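Local coordinates for bromo domain-containing protein (Trypanosoma brucei brucei, PDB 5K29), which is of unknown function but carries a bromodomain, the helical module that in relatives recognises acetylated lysine, and so may bind acetylated proteins such as histones, at residues E14-V19 with R62-A67; D80-V85 with F108-I113. All blocks are in the same frame, centred on the assembly; numbering follows the deposited sequence. Where two conformers were deposited one is given.

Contact 1: E14-V19 with R62-A67; sequences EMVSLV and RAAKGA
Apolar contacts hold Met15, Val16 and Val19 against Ala63 and Ala64, and no hydrogen bond passes between the two segments. Ala63 lies at the centre of the contact. Its methyl meets the buried side of helix 12-21, with CB 3.8 Å from the backbone carbon C of Met15 and 3.9 Å from Met15 CB. One turn on, Val19 CG2 closes on the same Ala63 CB at 3.9 Å, so a single methyl sits between residues four apart. Because Ala63 has no more than a methyl here, helix 53-64 can come close: the CA atoms of Val16 and Ala63 are 5.3 Å apart. Val16 makes the second apolar group. With chi1 at 173°, CG1 is anti to the backbone N and CG2 is left beside it, anti to the carbonyl carbon; CG2 reaches over the last turn of helix 53-64, 3.6 Å from the backbone N of Ala64 and 3.9 Å from Ala64 CB. Of the Met15 side chain, CB is the atom that meets Ala63. Its chain bends at chi2, -74°, and its outer part leads away from Ala63; the side chain also packs on Tyr10, Leu74 and Tyr116.

Backbone bonds finish the partner helix just past the contact. Gly66 N bonds to Ala63 O at 3.2 Å and Ala67 N to Arg62 O at 3.0 Å, and Gly66 has a positive phi of 79°, which together make a Schellman motif.

Charged and polar groups stay outside the apolar patch. Glu14 OE1 turns to Lys120 and Tyr116 of helix 97-122, where it forms a salt bridge and a hydrogen bond.

Such close alanine-valine packing joins the first helix to the second helix of the left-handed four-helix bundle that defines the bromodomain fold.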
loop_
_atom_site.group_PDB
_atom_site.type_symbol
_atom_site.label_atom_id
_atom_site.label_comp_id
_atom_site.label_asym_id
_atom_site.label_seq_id
_atom_site.Cartn_x
_atom_site.Cartn_y
_atom_site.Cartn_z
ATOM N N GLU A 14 0.545 -13.220 3.717
ATOM C CA GLU A 14 -0.540 -12.281 4.032
ATOM C C GLU A 14 -0.230 -10.871 3.543
ATOM O O GLU A 14 -1.131 -10.175 3.083
ATOM C CB GLU A 14 -0.899 -12.312 5.531
ATOM C CG GLU A 14 -1.574 -13.616 5.945
ATOM C CD GLU A 14 -2.063 -13.726 7.376
ATOM O OE1 GLU A 14 -2.194 -12.680 8.051
ATOM O OE2 GLU A 14 -2.339 -14.864 7.820
ATOM N N MET A 15 1.048 -10.462 3.614
ATOM C CA MET A 15 1.522 -9.151 3.134
ATOM C C MET A 15 1.457 -9.078 1.626
ATOM O O MET A 15 1.029 -8.063 1.088
ATOM C CB MET A 15 2.940 -8.828 3.656
ATOM C CG MET A 15 3.034 -8.784 5.175
ATOM S SD MET A 15 2.291 -7.297 5.882
ATOM C CE MET A 15 0.639 -7.849 6.182
ATOM N N VAL A 16 1.815 -10.169 0.947
ATOM C CA VAL A 16 1.749 -10.250 -0.516
ATOM C C VAL A 16 0.284 -10.150 -0.959
ATOM O O VAL A 16 -0.039 -9.316 -1.802
ATOM C CB VAL A 16 2.461 -11.514 -1.074
ATOM C CG1 VAL A 16 2.235 -11.661 -2.584
ATOM C CG2 VAL A 16 3.951 -11.470 -0.764
ATOM N N SER A 17 -0.601 -10.943 -0.324
ATOM C CA SER A 17 -2.039 -10.928 -0.586
ATOM C C SER A 17 -2.625 -9.558 -0.275
ATOM O O SER A 17 -3.470 -9.086 -1.035
ATOM C CB SER A 17 -2.740 -12.006 0.231
ATOM O OG SER A 17 -4.137 -11.772 0.299
ATOM N N LEU A 18 -2.151 -8.902 0.808
ATOM C CA LEU A 18 -2.605 -7.555 1.166
ATOM C C LEU A 18 -2.209 -6.555 0.086
ATOM O O LEU A 18 -3.080 -5.845 -0.413
ATOM C CB LEU A 18 -2.147 -7.099 2.572
ATOM C CG LEU A 18 -2.539 -5.654 2.954
ATOM C CD1 LEU A 18 -4.087 -5.474 2.947
ATOM C CD2 LEU A 18 -1.957 -5.285 4.311
ATOM N N VAL A 19 -0.935 -6.550 -0.340
ATOM C CA VAL A 19 -0.503 -5.685 -1.457
ATOM C C VAL A 19 -1.295 -6.011 -2.745
ATOM O O VAL A 19 -1.741 -5.087 -3.425
ATOM C CB VAL A 19 1.020 -5.696 -1.707
ATOM C CG1 VAL A 19 1.378 -4.800 -2.890
ATOM C CG2 VAL A 19 1.777 -5.262 -0.464
ATOM N N ARG A 62 8.627 -6.306 -2.417
ATOM C CA ARG A 62 9.101 -5.899 -1.097
ATOM C C ARG A 62 8.361 -6.720 -0.018
ATOM O O ARG A 62 8.988 -7.182 0.935
ATOM C CB ARG A 62 8.910 -4.389 -0.874
ATOM C CG ARG A 62 9.800 -3.533 -1.781
ATOM C CD ARG A 62 9.885 -2.074 -1.364
ATOM N NE ARG A 62 8.798 -1.258 -1.911
ATOM C CZ ARG A 62 8.920 0.019 -2.270
ATOM N NH1 ARG A 62 10.091 0.637 -2.169
ATOM N NH2 ARG A 62 7.875 0.683 -2.743
ATOM N N ALA A 63 7.048 -6.976 -0.220
ATOM C CA ALA A 63 6.229 -7.761 0.715
ATOM C C ALA A 63 6.704 -9.216 0.804
ATOM O O ALA A 63 6.723 -9.780 1.894
ATOM C CB ALA A 63 4.747 -7.689 0.341
ATOM N N ALA A 64 7.110 -9.803 -0.325
ATOM C CA ALA A 64 7.594 -11.179 -0.420
ATOM C C ALA A 64 8.955 -11.361 0.257
ATOM O O ALA A 64 9.263 -12.457 0.745
ATOM C CB ALA A 64 7.682 -11.590 -1.881
ATOM N N LYS A 65 9.767 -10.286 0.271
ATOM C CA LYS A 65 11.093 -10.249 0.891
ATOM C C LYS A 65 11.012 -9.892 2.402
ATOM O O LYS A 65 12.046 -9.792 3.069
ATOM C CB LYS A 65 12.015 -9.284 0.116
ATOM N N GLY A 66 9.788 -9.737 2.913
ATOM C CA GLY A 66 9.492 -9.464 4.314
ATOM C C GLY A 66 9.659 -8.033 4.788
ATOM O O GLY A 66 9.844 -7.809 5.989
ATOM N N ALA A 67 9.543 -7.045 3.873
ATOM C CA ALA A 67 9.725 -5.633 4.212
ATOM C C ALA A 67 8.711 -5.049 5.198
ATOM O O ALA A 67 9.050 -4.099 5.910
ATOM C CB ALA A 67 9.754 -4.788 2.951
#

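Contact 2: D80-V85 with F108-I113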
loop_
_atom_site.group_PDB
_atom_site.type_symbol
_atom_site.label_atom_id
_atom_site.label_comp_id
_atom_site.label_asym_id
_atom_site.label_seq_id
_atom_site.Cartn_x
_atom_site.Cartn_y
_atom_site.Cartn_z
ATOM N N ASP A 80 5.402 3.656 1.981
ATOM C CA ASP A 80 5.607 3.317 0.568
ATOM C C ASP A 80 4.480 3.803 -0.314
ATOM O O ASP A 80 4.744 4.356 -1.365
ATOM C CB ASP A 80 5.799 1.806 0.413
ATOM C CG ASP A 80 7.155 1.310 0.859
ATOM O OD1 ASP A 80 7.932 2.116 1.440
ATOM O OD2 ASP A 80 7.453 0.132 0.618
ATOM N N ILE A 81 3.229 3.636 0.131
ATOM C CA ILE A 81 2.058 4.103 -0.598
ATOM C C ILE A 81 2.081 5.629 -0.675
ATOM O O ILE A 81 1.867 6.159 -1.749
ATOM C CB ILE A 81 0.726 3.577 0.020
ATOM C CG1 ILE A 81 0.644 2.013 0.050
ATOM C CG2 ILE A 81 -0.524 4.204 -0.675
ATOM C CD1 ILE A 81 0.678 1.285 -1.311
ATOM N N ARG A 82 2.289 6.331 0.467
ATOM C CA ARG A 82 2.287 7.802 0.497
ATOM C C ARG A 82 3.383 8.366 -0.371
ATOM O O ARG A 82 3.140 9.334 -1.094
ATOM C CB ARG A 82 2.363 8.336 1.936
ATOM C CG ARG A 82 1.038 8.107 2.655
ATOM C CD ARG A 82 0.948 8.749 3.993
ATOM N NE ARG A 82 -0.398 8.567 4.533
ATOM C CZ ARG A 82 -0.663 7.950 5.670
ATOM N NH1 ARG A 82 -1.916 7.812 6.075
ATOM N NH2 ARG A 82 0.323 7.475 6.421
ATOM N N LEU A 83 4.550 7.712 -0.378
ATOM C CA LEU A 83 5.678 8.127 -1.197
ATOM C C LEU A 83 5.382 7.992 -2.674
ATOM O O LEU A 83 5.754 8.891 -3.423
ATOM C CB LEU A 83 7.001 7.401 -0.828
ATOM C CG LEU A 83 7.588 7.543 0.594
ATOM C CD1 LEU A 83 9.051 7.086 0.630
ATOM C CD2 LEU A 83 7.538 8.985 1.120
ATOM N N MET A 84 4.689 6.901 -3.105
ATOM C CA MET A 84 4.337 6.674 -4.526
ATOM C C MET A 84 3.330 7.745 -4.905
ATOM O O MET A 84 3.433 8.350 -5.961
ATOM C CB MET A 84 3.623 5.321 -4.720
ATOM C CG MET A 84 4.509 4.086 -4.691
ATOM S SD MET A 84 3.647 2.452 -4.437
ATOM C CE MET A 84 2.023 2.848 -4.648
ATOM N N VAL A 85 2.353 7.997 -4.026
ATOM C CA VAL A 85 1.319 8.999 -4.282
ATOM C C VAL A 85 1.908 10.419 -4.376
ATOM O O VAL A 85 1.547 11.143 -5.299
ATOM C CB VAL A 85 0.166 8.878 -3.271
ATOM C CG1 VAL A 85 -0.746 10.105 -3.326
ATOM C CG2 VAL A 85 -0.622 7.585 -3.544
ATOM N N PHE A 108 -8.326 4.518 -0.538
ATOM C CA PHE A 108 -8.740 3.135 -0.703
ATOM C C PHE A 108 -7.725 2.156 -0.061
ATOM O O PHE A 108 -8.135 1.251 0.665
ATOM C CB PHE A 108 -8.976 2.812 -2.195
ATOM C CG PHE A 108 -8.849 1.346 -2.525
ATOM C CD1 PHE A 108 -9.914 0.472 -2.309
ATOM C CD2 PHE A 108 -7.658 0.832 -3.040
ATOM C CE1 PHE A 108 -9.793 -0.884 -2.604
ATOM C CE2 PHE A 108 -7.541 -0.521 -3.343
ATOM C CZ PHE A 108 -8.616 -1.367 -3.146
ATOM N N ALA A 109 -6.426 2.331 -0.356
ATOM C CA ALA A 109 -5.347 1.472 0.140
ATOM C C ALA A 109 -5.205 1.553 1.678
ATOM O O ALA A 109 -5.034 0.524 2.328
ATOM C CB ALA A 109 -4.031 1.829 -0.538
ATOM N N MET A 110 -5.295 2.756 2.250
ATOM C CA MET A 110 -5.228 2.926 3.701
ATOM C C MET A 110 -6.397 2.159 4.370
ATOM O O MET A 110 -6.180 1.520 5.396
ATOM C CB MET A 110 -5.240 4.420 4.104
ATOM C CG MET A 110 -4.040 5.203 3.593
ATOM S SD MET A 110 -2.459 4.448 4.045
ATOM C CE MET A 110 -1.384 5.267 2.958
ATOM N N GLY A 111 -7.578 2.182 3.737
ATOM C CA GLY A 111 -8.783 1.486 4.189
ATOM C C GLY A 111 -8.561 -0.013 4.265
ATOM O O GLY A 111 -8.851 -0.619 5.293
ATOM N N LYS A 112 -7.962 -0.604 3.212
ATOM C CA LYS A 112 -7.647 -2.048 3.132
ATOM C C LYS A 112 -6.560 -2.448 4.135
ATOM O O LYS A 112 -6.625 -3.519 4.736
ATOM C CB LYS A 112 -7.223 -2.460 1.703
ATOM C CG LYS A 112 -8.384 -2.662 0.739
ATOM C CD LYS A 112 -8.553 -4.144 0.448
ATOM C CE LYS A 112 -9.837 -4.494 -0.256
ATOM N NZ LYS A 112 -9.773 -4.200 -1.708
ATOM N N ILE A 113 -5.583 -1.564 4.335
ATOM C CA ILE A 113 -4.488 -1.769 5.276
ATOM C C ILE A 113 -5.041 -1.754 6.695
ATOM O O ILE A 113 -4.696 -2.638 7.475
ATOM C CB ILE A 113 -3.307 -0.752 5.037
ATOM C CG1 ILE A 113 -2.616 -1.023 3.654
ATOM C CG2 ILE A 113 -2.290 -0.831 6.186
ATOM C CD1 ILE A 113 -1.776 0.166 3.017
#
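Ile81 and Arg82 are the two residues of helix 80-85 that reach helix 108-113, and both meet Met110. The helices run almost exactly antiparallel, at 176°, yet their axes stay 11.2 Å apart, so the gap is filled largely by Ile81, Arg82 and Met110, and no hydrogen bond crosses it.

Ile81 points toward helix 108-113 and uses both branches. Its CG2, held anti to the backbone N by a chi1 of -59°, lies 3.9 Å from Met110 CE and 4.2 Å from Ala109 CB. The other branch goes toward the far end of the partner segment, where Ile81 CG1 approaches Ile113 CD1 at 4.3 Å. Ile81 and Met110 lie alongside each other with their chains running in opposite directions.

Arg82 follows at the border of this apolar patch, its chain extended from CG to NE. Met110 CE touches the aliphatic base, 3.7 Å from Arg82 CG, and also lies over one face of the guanidinium, displaced toward the rim of the group. Met110 SD remains 4.0 Å from Arg82 NH1, beside the charged group. A bend at chi2 of Met110 (-53°) brings the methyl into the notch between Ile81 and Arg82, so one thioether end packs against a buried branched side chain and a solvent-facing charged one. Farther along, Val85 turns instead to Glu106 and Pro51.

Around the contact, Phe105 and Glu106 of helix 97-122 extend the packing on Ile81 and Arg82, while Leu77 and Lys78, one turn earlier in helix 75-92, continue it on Ile113, joined by Leu74 from the preceding loop. The pairing is thus the middle of the antiparallel interface between the third and fourth helices of the all-helical bundle.

From the N terminus, helix 12-21 comes first, and contact 1 brings helix 53-64 back onto it, closing the long excursion in which residues 26-48 are not modelled. Contact 2 opens only afterwards: helix 75-92 turns at residues 93-96 into helix 97-122, forming a hairpin. The two are therefore in series, neither nested nor crossed, with centres about 14 Å apart. They also touch directly, Leu18 CD1 packing 3.7 Å from Lys112 O, which ties the first helix to the fourth. In the conformer given, Arg62 is salt-bridged to Asp80, linking the second and third helices, a link that is doubtful because Arg62 has an alternate copy. Together these contacts touch all four helices of the bundle.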